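Local coordinates for WbbZ protein (Klebsiella pneumoniae subsp. pneumoniae NTUH-K2044, PDB 6X1L), which is of unknown function but belongs to the polysaccharide pyruvyl transferase family, and so may modify a surface polysaccharide, at residues L154-L162 against R207-E218; V122-F130 against Y249-S258. All blocks are in the same frame, centred on the assembly; numbering follows the deposited sequence.

Contact 1 and contact 2 lie at different places in one two-sheet chain, their centres 24 Å apart and their nearest atoms about 12 Å apart. Contact 2 joins the loop after strand 120-124 of the six-stranded parallel sheet, and the first turn of helix 127-135, to helix 250-259, which comes between strands 240-243 and 266-268 of the four-stranded sheet in the chain. Contact 1 packs the loop between strands 144-146 and 167-172 on helix 203-218. Both segments of contact 1 fall between the two segments of contact 2 in the sequence. Helix 228-236 touches both. Contact 1 also borders the second subunit, whereas contact 2 is within one chain.

Contact 1: residues L154-L162 against R207-E218; sequences LDLNKYLSL and RNSTRCMINFLE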
loop_
_atom_site.group_PDB
_atom_site.type_symbol
_atom_site.label_atom_id
_atom_site.label_comp_id
_atom_site.label_asym_id
_atom_site.label_seq_id
_atom_site.Cartn_x
_atom_site.Cartn_y
_atom_site.Cartn_z
ATOM N N LEU A 154 13.334 -2.212 12.648
ATOM C CA LEU A 154 11.918 -2.527 12.468
ATOM C C LEU A 154 11.481 -3.622 13.433
ATOM O O LEU A 154 12.104 -4.683 13.513
ATOM C CB LEU A 154 11.666 -2.956 11.023
ATOM C CG LEU A 154 10.215 -3.058 10.541
ATOM C CD1 LEU A 154 9.591 -1.679 10.417
ATOM C CD2 LEU A 154 10.170 -3.794 9.212
ATOM N N ASP A 155 10.405 -3.357 14.176
ATOM C CA ASP A 155 9.816 -4.341 15.086
ATOM C C ASP A 155 9.023 -5.346 14.252
ATOM O O ASP A 155 7.793 -5.305 14.163
ATOM C CB ASP A 155 8.944 -3.650 16.127
ATOM C CG ASP A 155 8.417 -4.606 17.175
ATOM O OD1 ASP A 155 8.861 -5.774 17.196
ATOM O OD2 ASP A 155 7.555 -4.189 17.976
ATOM N N LEU A 156 9.758 -6.298 13.671
ATOM C CA LEU A 156 9.268 -7.069 12.532
ATOM C C LEU A 156 8.005 -7.866 12.848
ATOM O O LEU A 156 7.147 -8.028 11.975
ATOM C CB LEU A 156 10.374 -8.005 12.042
ATOM C CG LEU A 156 10.128 -8.820 10.773
ATOM C CD1 LEU A 156 9.897 -7.899 9.585
ATOM C CD2 LEU A 156 11.302 -9.750 10.514
ATOM N N ASN A 157 7.863 -8.361 14.078
ATOM C CA ASN A 157 6.810 -9.332 14.348
ATOM C C ASN A 157 5.411 -8.731 14.299
ATOM O O ASN A 157 4.437 -9.481 14.155
ATOM C CB ASN A 157 7.049 -10.001 15.699
ATOM C CG ASN A 157 8.167 -11.021 15.647
ATOM O OD1 ASN A 157 9.344 -10.671 15.710
ATOM N ND2 ASN A 157 7.804 -12.293 15.522
ATOM N N LYS A 158 5.275 -7.413 14.404
ATOM C CA LYS A 158 3.956 -6.805 14.307
ATOM C C LYS A 158 3.562 -6.478 12.872
ATOM O O LYS A 158 2.443 -6.008 12.643
ATOM C CB LYS A 158 3.874 -5.545 15.173
ATOM C CG LYS A 158 4.692 -4.377 14.683
ATOM C CD LYS A 158 4.534 -3.201 15.632
ATOM C CE LYS A 158 5.362 -2.012 15.186
ATOM N NZ LYS A 158 5.210 -0.868 16.121
ATOM N N TYR A 159 4.445 -6.729 11.906
ATOM C CA TYR A 159 4.154 -6.540 10.492
ATOM C C TYR A 159 3.877 -7.843 9.755
ATOM O O TYR A 159 3.359 -7.804 8.635
ATOM C CB TYR A 159 5.324 -5.825 9.801
ATOM C CG TYR A 159 5.664 -4.475 10.381
ATOM C CD1 TYR A 159 6.522 -4.361 11.475
ATOM C CD2 TYR A 159 5.147 -3.311 9.831
ATOM C CE1 TYR A 159 6.836 -3.130 12.010
ATOM C CE2 TYR A 159 5.463 -2.067 10.359
ATOM C CZ TYR A 159 6.310 -1.985 11.448
ATOM O OH TYR A 159 6.625 -0.755 11.985
ATOM N N LEU A 160 4.215 -8.987 10.346
ATOM C CA LEU A 160 4.176 -10.254 9.633
ATOM C C LEU A 160 2.746 -10.753 9.472
ATOM O O LEU A 160 1.904 -10.581 10.358
ATOM C CB LEU A 160 5.012 -11.303 10.368
ATOM C CG LEU A 160 6.487 -10.959 10.594
ATOM C CD1 LEU A 160 7.199 -12.064 11.368
ATOM C CD2 LEU A 160 7.194 -10.686 9.275
ATOM N N SER A 161 2.477 -11.372 8.328
ATOM C CA SER A 161 1.226 -12.087 8.125
ATOM C C SER A 161 1.343 -13.566 8.454
ATOM O O SER A 161 0.317 -14.214 8.701
ATOM C CB SER A 161 0.752 -11.932 6.677
ATOM O OG SER A 161 1.588 -12.654 5.785
ATOM N N LEU A 162 2.565 -14.104 8.459
ATOM C CA LEU A 162 2.833 -15.525 8.700
ATOM C C LEU A 162 2.178 -16.413 7.647
ATOM O O LEU A 162 1.899 -17.589 7.894
ATOM C CB LEU A 162 2.399 -15.949 10.106
ATOM C CG LEU A 162 3.096 -15.214 11.251
ATOM C CD1 LEU A 162 2.733 -15.836 12.592
ATOM C CD2 LEU A 162 4.601 -15.217 11.038
ATOM N N ARG A 207 3.274 2.326 8.418
ATOM C CA ARG A 207 3.336 0.943 8.885
ATOM C C ARG A 207 2.506 0.014 8.000
ATOM O O ARG A 207 2.912 -1.124 7.733
ATOM C CB ARG A 207 2.880 0.858 10.341
ATOM C CG ARG A 207 3.940 1.378 11.327
ATOM C CD ARG A 207 3.738 0.774 12.706
ATOM N NE ARG A 207 4.722 1.241 13.683
ATOM C CZ ARG A 207 4.510 2.248 14.523
ATOM N NH1 ARG A 207 3.354 2.895 14.500
ATOM N NH2 ARG A 207 5.449 2.605 15.393
ATOM N N ASN A 208 1.353 0.480 7.519
ATOM C CA ASN A 208 0.519 -0.394 6.697
ATOM C C ASN A 208 1.090 -0.558 5.293
ATOM O O ASN A 208 1.012 -1.652 4.720
ATOM C CB ASN A 208 -0.913 0.132 6.670
ATOM C CG ASN A 208 -1.639 -0.131 7.969
ATOM O OD1 ASN A 208 -1.473 -1.186 8.580
ATOM N ND2 ASN A 208 -2.436 0.829 8.406
ATOM N N SER A 209 1.691 0.495 4.732
ATOM C CA SER A 209 2.434 0.322 3.487
ATOM C C SER A 209 3.568 -0.678 3.661
ATOM O O SER A 209 3.843 -1.483 2.763
ATOM C CB SER A 209 2.982 1.661 3.000
ATOM O OG SER A 209 3.872 1.467 1.911
ATOM N N THR A 210 4.239 -0.644 4.815
ATOM C CA THR A 210 5.321 -1.590 5.060
ATOM C C THR A 210 4.784 -3.007 5.230
ATOM O O THR A 210 5.421 -3.977 4.801
ATOM C CB THR A 210 6.127 -1.145 6.287
ATOM O OG1 THR A 210 6.625 0.182 6.070
ATOM C CG2 THR A 210 7.293 -2.072 6.530
ATOM N N ARG A 211 3.609 -3.147 5.847
ATOM C CA ARG A 211 2.962 -4.454 5.906
ATOM C C ARG A 211 2.705 -5.002 4.509
ATOM O O ARG A 211 2.955 -6.185 4.244
ATOM C CB ARG A 211 1.659 -4.362 6.700
ATOM C CG ARG A 211 1.879 -4.223 8.196
ATOM C CD ARG A 211 0.584 -4.301 9.000
ATOM N NE ARG A 211 0.865 -4.199 10.431
ATOM C CZ ARG A 211 0.770 -3.076 11.139
ATOM N NH1 ARG A 211 0.374 -1.950 10.558
ATOM N NH2 ARG A 211 1.064 -3.079 12.431
ATOM N N CYS A 212 2.225 -4.149 3.596
ATOM C CA CYS A 212 1.984 -4.576 2.219
ATOM C C CYS A 212 3.238 -5.173 1.594
ATOM O O CYS A 212 3.209 -6.284 1.054
ATOM C CB CYS A 212 1.488 -3.398 1.384
ATOM S SG CYS A 212 -0.213 -2.902 1.722
HETATM N N MSE A 213 4.351 -4.448 1.656
HETATM C CA MSE A 213 5.590 -4.931 1.058
HETATM C C MSE A 213 6.015 -6.247 1.692
HETATM O O MSE A 213 6.424 -7.181 1.001
HETATM C CB MSE A 213 6.710 -3.895 1.212
HETATM C CG MSE A 213 6.438 -2.555 0.529
HETATM SE SE MSE A 213 7.969 -1.352 0.860
HETATM C CE MSE A 213 9.209 -2.106 -0.432
ATOM N N ILE A 214 5.913 -6.308 3.021
ATOM C CA ILE A 214 6.273 -7.525 3.743
ATOM C C ILE A 214 5.329 -8.668 3.381
ATOM O O ILE A 214 5.773 -9.799 3.140
ATOM C CB ILE A 214 6.292 -7.257 5.259
ATOM C CG1 ILE A 214 7.506 -6.397 5.628
ATOM C CG2 ILE A 214 6.288 -8.568 6.042
ATOM C CD1 ILE A 214 7.611 -6.091 7.100
ATOM N N ASN A 215 4.014 -8.401 3.340
ATOM C CA ASN A 215 3.060 -9.433 2.930
ATOM C C ASN A 215 3.434 -10.017 1.578
ATOM O O ASN A 215 3.369 -11.236 1.379
ATOM C CB ASN A 215 1.641 -8.868 2.860
ATOM C CG ASN A 215 1.077 -8.513 4.216
ATOM O OD1 ASN A 215 1.528 -9.009 5.248
ATOM N ND2 ASN A 215 0.073 -7.652 4.215
ATOM N N PHE A 216 3.813 -9.157 0.632
ATOM C CA PHE A 216 4.192 -9.628 -0.694
ATOM C C PHE A 216 5.392 -10.560 -0.616
ATOM O O PHE A 216 5.386 -11.652 -1.195
ATOM C CB PHE A 216 4.492 -8.433 -1.600
ATOM C CG PHE A 216 5.011 -8.817 -2.955
ATOM C CD1 PHE A 216 4.133 -9.169 -3.972
ATOM C CD2 PHE A 216 6.375 -8.834 -3.214
ATOM C CE1 PHE A 216 4.601 -9.526 -5.221
ATOM C CE2 PHE A 216 6.852 -9.195 -4.464
ATOM C CZ PHE A 216 5.961 -9.540 -5.468
ATOM N N LEU A 217 6.426 -10.149 0.121
ATOM C CA LEU A 217 7.681 -10.890 0.126
ATOM C C LEU A 217 7.583 -12.190 0.910
ATOM O O LEU A 217 8.283 -13.156 0.585
ATOM C CB LEU A 217 8.793 -10.012 0.707
ATOM C CG LEU A 217 9.114 -8.749 -0.090
ATOM C CD1 LEU A 217 9.999 -7.818 0.731
ATOM C CD2 LEU A 217 9.791 -9.119 -1.402
ATOM N N GLU A 218 6.736 -12.234 1.945
ATOM C CA GLU A 218 6.662 -13.410 2.812
ATOM C C GLU A 218 6.400 -14.695 2.032
ATOM O O GLU A 218 6.856 -15.771 2.440
ATOM C CB GLU A 218 5.568 -13.224 3.865
ATOM C CG GLU A 218 5.955 -12.360 5.058
ATOM C CD GLU A 218 4.805 -12.185 6.043
ATOM O OE1 GLU A 218 3.898 -11.370 5.773
ATOM O OE2 GLU A 218 4.800 -12.876 7.085
HETATM O O HOH W 1 0.230 -6.907 11.405
HETATM O O HOH W 2 1.472 -12.577 3.168
#
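Tyr159 lies along helix 203-218 and can be followed from CB to its hydroxyl. CB meets Ile214 CD1 at 3.5 Å. The first torsion (chi1 -59°) sets CG anti to the carbonyl carbon, and the ring then runs back along the helix toward Arg207. CD2 touches Arg211 CG at 3.8 Å, and CE2 lies near Arg207 O. CZ passes the aliphatic part of Arg207. At the tip, OH accepts a weak hydrogen bond from Arg207 NE at 3.2 Å, near the guanidinium plane. Its stronger partner is Asp44. Lys158 NZ lies over a face of the same guanidinium, and Asp44 bridges both cations, which probably offsets their like charge.

Arg211 grips Lys158 O side-on with NE and NH2, and a water joins NE to that oxygen. Ile214 CD1 also meets Leu156 CD1 at 3.8 Å, and it reaches Leu154 CD2 tip to tip.

Toward the C-terminal side of the helix segment, Glu218 holds the loop backbone. OE1 takes Ser161 N on its syn lone pair at 2.9 Å, and Ser161 OG from above the carboxylate plane at 2.6 Å. OE2 accepts from Leu162 N at 2.9 Å, on the syn side. The carboxylate thus grips two successive backbone N-H groups. The whole is a loop laid along a helix and pinned by side-chain to backbone bonds, within the polysaccharide pyruvyl transferase family region, beside the second subunit.

Contact 2: residues V122-F130 against Y249-S258; sequences VFCRENITF and YKNEAVYNYS
Glu126 presses its aliphatic part against Ala253 and Val254 of helix 250-259. CB lies 3.3 Å from Ala253 O, while CG meets Val254 CG2 at 3.8 Å and also touches the Ala253 methyl. The two side chains Glu126 and Val254 cross at about a right angle. The Glu126 chain is bent: chi1 is 24°, away from a staggered value, and chi2 is 80°. This bend folds the carboxylate back over the start of its own helix. There OE1 accepts from Thr129 N at 2.8 Å with a nearly straight bond (168°), the capping bond of an N-cap residue. OE2 is met by Thr129 OG1 from above the carboxylate plane, and it also bonds Thr105.

Ile128, the second residue of helix 127-135, rests CD1 against both Tyr249 CB, at 3.7 Å, and Ala253 CB, at 3.8 Å. Its extended second torsion carries that methyl outward to them. Tyr249 turns the rest of its side chain away.

Tyr257 closes the other flank. Its ring lies beside the backbone of Arg125 and Glu126, with CD2 3.6 Å from Arg125 O. Asn127 ND2 approaches CD1 at the ring edge, 3.7 Å away, and the amide and ring planes stand nearly perpendicular. A water donates to both Arg125 O and Ser258 OG, and so links the two segments. The Arg125 chain runs extended from CG to NE, bringing NE to 4.0 Å from Val254 CG2, while NH1 forms a salt bridge with Asp149 and NE hydrogen-bonds Thr105.

The contact brings the loop after a strand of the six-stranded sheet, with its N-capped helix, against a helix that connects strands of the four-stranded sheet. Such a meeting of two alpha/beta units, each built on a parallel sheet, is consistent with the two-domain GT-B-like architecture of the family's clan.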
loop_
_atom_site.group_PDB
_atom_site.type_symbol
_atom_site.label_atom_id
_atom_site.label_comp_id
_atom_site.label_asym_id
_atom_site.label_seq_id
_atom_site.Cartn_x
_atom_site.Cartn_y
_atom_site.Cartn_z
ATOM N N VAL A 122 25.228 14.374 12.068
ATOM C CA VAL A 122 25.007 13.538 10.892
ATOM C C VAL A 122 25.191 12.078 11.273
ATOM O O VAL A 122 26.262 11.680 11.744
ATOM C CB VAL A 122 25.948 13.914 9.739
ATOM C CG1 VAL A 122 25.564 13.138 8.484
ATOM C CG2 VAL A 122 25.915 15.411 9.485
ATOM N N PHE A 123 24.157 11.272 11.039
ATOM C CA PHE A 123 24.252 9.827 11.185
ATOM C C PHE A 123 24.344 9.208 9.797
ATOM O O PHE A 123 23.497 9.472 8.937
ATOM C CB PHE A 123 23.057 9.273 11.960
ATOM C CG PHE A 123 23.065 9.641 13.413
ATOM C CD1 PHE A 123 23.674 8.818 14.345
ATOM C CD2 PHE A 123 22.480 10.820 13.845
ATOM C CE1 PHE A 123 23.698 9.162 15.685
ATOM C CE2 PHE A 123 22.498 11.169 15.181
ATOM C CZ PHE A 123 23.108 10.338 16.103
ATOM N N CYS A 124 25.374 8.395 9.586
ATOM C CA CYS A 124 25.666 7.785 8.299
ATOM C C CYS A 124 25.356 6.297 8.360
ATOM O O CYS A 124 25.719 5.618 9.327
ATOM C CB CYS A 124 27.133 8.004 7.923
ATOM S SG CYS A 124 27.698 9.700 8.220
ATOM N N ARG A 125 24.688 5.787 7.326
ATOM C CA ARG A 125 24.270 4.393 7.312
ATOM C C ARG A 125 25.234 3.486 6.552
ATOM O O ARG A 125 24.935 2.301 6.370
ATOM C CB ARG A 125 22.851 4.265 6.741
ATOM C CG ARG A 125 22.706 4.624 5.276
ATOM C CD ARG A 125 21.230 4.532 4.858
ATOM N NE ARG A 125 21.055 4.742 3.425
ATOM C CZ ARG A 125 19.873 4.777 2.818
ATOM N NH1 ARG A 125 18.760 4.625 3.524
ATOM N NH2 ARG A 125 19.804 4.971 1.508
ATOM N N GLU A 126 26.375 4.007 6.104
ATOM C CA GLU A 126 27.423 3.164 5.537
ATOM C C GLU A 126 28.749 3.916 5.586
ATOM O O GLU A 126 28.810 5.091 5.951
ATOM C CB GLU A 126 27.089 2.711 4.109
ATOM C CG GLU A 126 26.119 3.611 3.344
ATOM C CD GLU A 126 26.786 4.834 2.759
ATOM O OE1 GLU A 126 28.036 4.914 2.811
ATOM O OE2 GLU A 126 26.062 5.710 2.241
ATOM N N ASN A 127 29.815 3.208 5.196
ATOM C CA ASN A 127 31.181 3.698 5.389
ATOM C C ASN A 127 31.559 4.794 4.403
ATOM O O ASN A 127 32.446 5.606 4.696
ATOM C CB ASN A 127 32.173 2.542 5.263
ATOM C CG ASN A 127 32.384 1.811 6.567
ATOM O OD1 ASN A 127 32.587 2.428 7.612
ATOM N ND2 ASN A 127 32.337 0.485 6.513
ATOM N N ILE A 128 30.942 4.810 3.221
ATOM C CA ILE A 128 31.286 5.819 2.225
ATOM C C ILE A 128 30.795 7.187 2.671
ATOM O O ILE A 128 31.523 8.184 2.592
ATOM C CB ILE A 128 30.718 5.431 0.848
ATOM C CG1 ILE A 128 31.315 4.100 0.386
ATOM C CG2 ILE A 128 31.000 6.532 -0.166
ATOM C CD1 ILE A 128 30.966 3.736 -1.035
ATOM N N THR A 129 29.556 7.255 3.161
ATOM C CA THR A 129 29.040 8.509 3.698
ATOM C C THR A 129 29.814 8.936 4.941
ATOM O O THR A 129 30.126 10.119 5.110
ATOM C CB THR A 129 27.548 8.368 4.009
ATOM O OG1 THR A 129 26.831 8.157 2.787
ATOM C CG2 THR A 129 27.013 9.621 4.684
ATOM N N PHE A 130 30.144 7.980 5.813
ATOM C CA PHE A 130 30.855 8.305 7.043
ATOM C C PHE A 130 32.224 8.906 6.746
ATOM O O PHE A 130 32.603 9.930 7.325
ATOM C CB PHE A 130 30.987 7.054 7.914
ATOM C CG PHE A 130 31.656 7.305 9.234
ATOM C CD1 PHE A 130 31.050 8.100 10.192
ATOM C CD2 PHE A 130 32.887 6.742 9.521
ATOM C CE1 PHE A 130 31.662 8.336 11.409
ATOM C CE2 PHE A 130 33.507 6.973 10.739
ATOM C CZ PHE A 130 32.892 7.771 11.684
ATOM N N TYR A 249 27.180 4.083 -5.671
ATOM C CA TYR A 249 27.487 3.047 -4.681
ATOM C C TYR A 249 26.443 2.990 -3.572
ATOM O O TYR A 249 26.747 2.636 -2.433
ATOM C CB TYR A 249 28.891 3.248 -4.100
ATOM C CG TYR A 249 29.973 2.987 -5.112
ATOM C CD1 TYR A 249 30.451 4.007 -5.925
ATOM C CD2 TYR A 249 30.500 1.714 -5.274
ATOM C CE1 TYR A 249 31.439 3.766 -6.861
ATOM C CE2 TYR A 249 31.489 1.464 -6.205
ATOM C CZ TYR A 249 31.954 2.494 -6.997
ATOM O OH TYR A 249 32.933 2.245 -7.927
ATOM N N LYS A 250 25.193 3.325 -3.907
ATOM C CA LYS A 250 24.151 3.423 -2.890
ATOM C C LYS A 250 23.818 2.055 -2.307
ATOM O O LYS A 250 23.829 1.872 -1.084
ATOM C CB LYS A 250 22.902 4.077 -3.484
ATOM C CG LYS A 250 23.024 5.582 -3.696
ATOM C CD LYS A 250 22.256 6.037 -4.932
ATOM C CE LYS A 250 20.816 5.554 -4.920
ATOM N NZ LYS A 250 20.136 5.816 -6.223
ATOM N N ASN A 251 23.508 1.083 -3.166
ATOM C CA ASN A 251 23.213 -0.260 -2.678
ATOM C C ASN A 251 24.464 -0.937 -2.123
ATOM O O ASN A 251 24.434 -1.506 -1.025
ATOM C CB ASN A 251 22.599 -1.103 -3.799
ATOM C CG ASN A 251 21.192 -0.658 -4.162
ATOM O OD1 ASN A 251 20.589 0.159 -3.466
ATOM N ND2 ASN A 251 20.657 -1.208 -5.250
ATOM N N GLU A 252 25.573 -0.878 -2.863
ATOM C CA GLU A 252 26.767 -1.626 -2.476
ATOM C C GLU A 252 27.291 -1.193 -1.109
ATOM O O GLU A 252 27.740 -2.031 -0.317
ATOM C CB GLU A 252 27.853 -1.472 -3.542
ATOM C CG GLU A 252 29.083 -2.344 -3.299
ATOM C CD GLU A 252 30.126 -2.225 -4.399
ATOM O OE1 GLU A 252 29.821 -1.620 -5.448
ATOM O OE2 GLU A 252 31.251 -2.737 -4.213
ATOM N N ALA A 253 27.236 0.109 -0.807
ATOM C CA ALA A 253 27.791 0.589 0.455
ATOM C C ALA A 253 26.962 0.125 1.648
ATOM O O ALA A 253 27.515 -0.214 2.699
ATOM C CB ALA A 253 27.905 2.114 0.440
ATOM N N VAL A 254 25.634 0.107 1.515
ATOM C CA VAL A 254 24.809 -0.382 2.615
ATOM C C VAL A 254 24.997 -1.886 2.785
ATOM O O VAL A 254 25.011 -2.401 3.911
ATOM C CB VAL A 254 23.331 -0.008 2.393
ATOM C CG1 VAL A 254 22.456 -0.620 3.476
ATOM C CG2 VAL A 254 23.158 1.507 2.375
ATOM N N TYR A 255 25.161 -2.610 1.674
ATOM C CA TYR A 255 25.384 -4.049 1.748
ATOM C C TYR A 255 26.667 -4.371 2.503
ATOM O O TYR A 255 26.686 -5.250 3.373
ATOM C CB TYR A 255 25.438 -4.652 0.342
ATOM C CG TYR A 255 25.893 -6.095 0.345
ATOM C CD1 TYR A 255 24.991 -7.127 0.590
ATOM C CD2 TYR A 255 27.222 -6.427 0.122
ATOM C CE1 TYR A 255 25.404 -8.448 0.602
ATOM C CE2 TYR A 255 27.643 -7.744 0.135
ATOM C CZ TYR A 255 26.730 -8.750 0.375
ATOM O OH TYR A 255 27.142 -10.063 0.386
ATOM N N ASN A 256 27.759 -3.679 2.167
ATOM C CA ASN A 256 29.042 -3.970 2.799
ATOM C C ASN A 256 29.020 -3.671 4.292
ATOM O O ASN A 256 29.670 -4.373 5.071
ATOM C CB ASN A 256 30.160 -3.180 2.115
ATOM C CG ASN A 256 30.490 -3.713 0.733
ATOM O OD1 ASN A 256 30.390 -4.913 0.477
ATOM N ND2 ASN A 256 30.889 -2.822 -0.166
ATOM N N TYR A 257 28.264 -2.657 4.715
ATOM C CA TYR A 257 28.254 -2.280 6.123
ATOM C C TYR A 257 27.268 -3.091 6.958
ATOM O O TYR A 257 27.570 -3.427 8.109
ATOM C CB TYR A 257 27.935 -0.790 6.275
ATOM C CG TYR A 257 28.009 -0.321 7.711
ATOM C CD1 TYR A 257 29.237 -0.190 8.359
ATOM C CD2 TYR A 257 26.859 -0.021 8.423
ATOM C CE1 TYR A 257 29.309 0.231 9.675
ATOM C CE2 TYR A 257 26.921 0.401 9.739
ATOM C CZ TYR A 257 28.148 0.526 10.358
ATOM O OH TYR A 257 28.208 0.946 11.667
ATOM N N SER A 258 26.098 -3.418 6.407
ATOM C CA SER A 258 24.993 -3.941 7.199
ATOM C C SER A 258 24.545 -5.347 6.826
ATOM O O SER A 258 24.063 -6.070 7.700
ATOM C CB SER A 258 23.779 -3.005 7.095
ATOM O OG SER A 258 24.058 -1.739 7.666
HETATM O O HOH W 3 22.809 0.584 6.793
#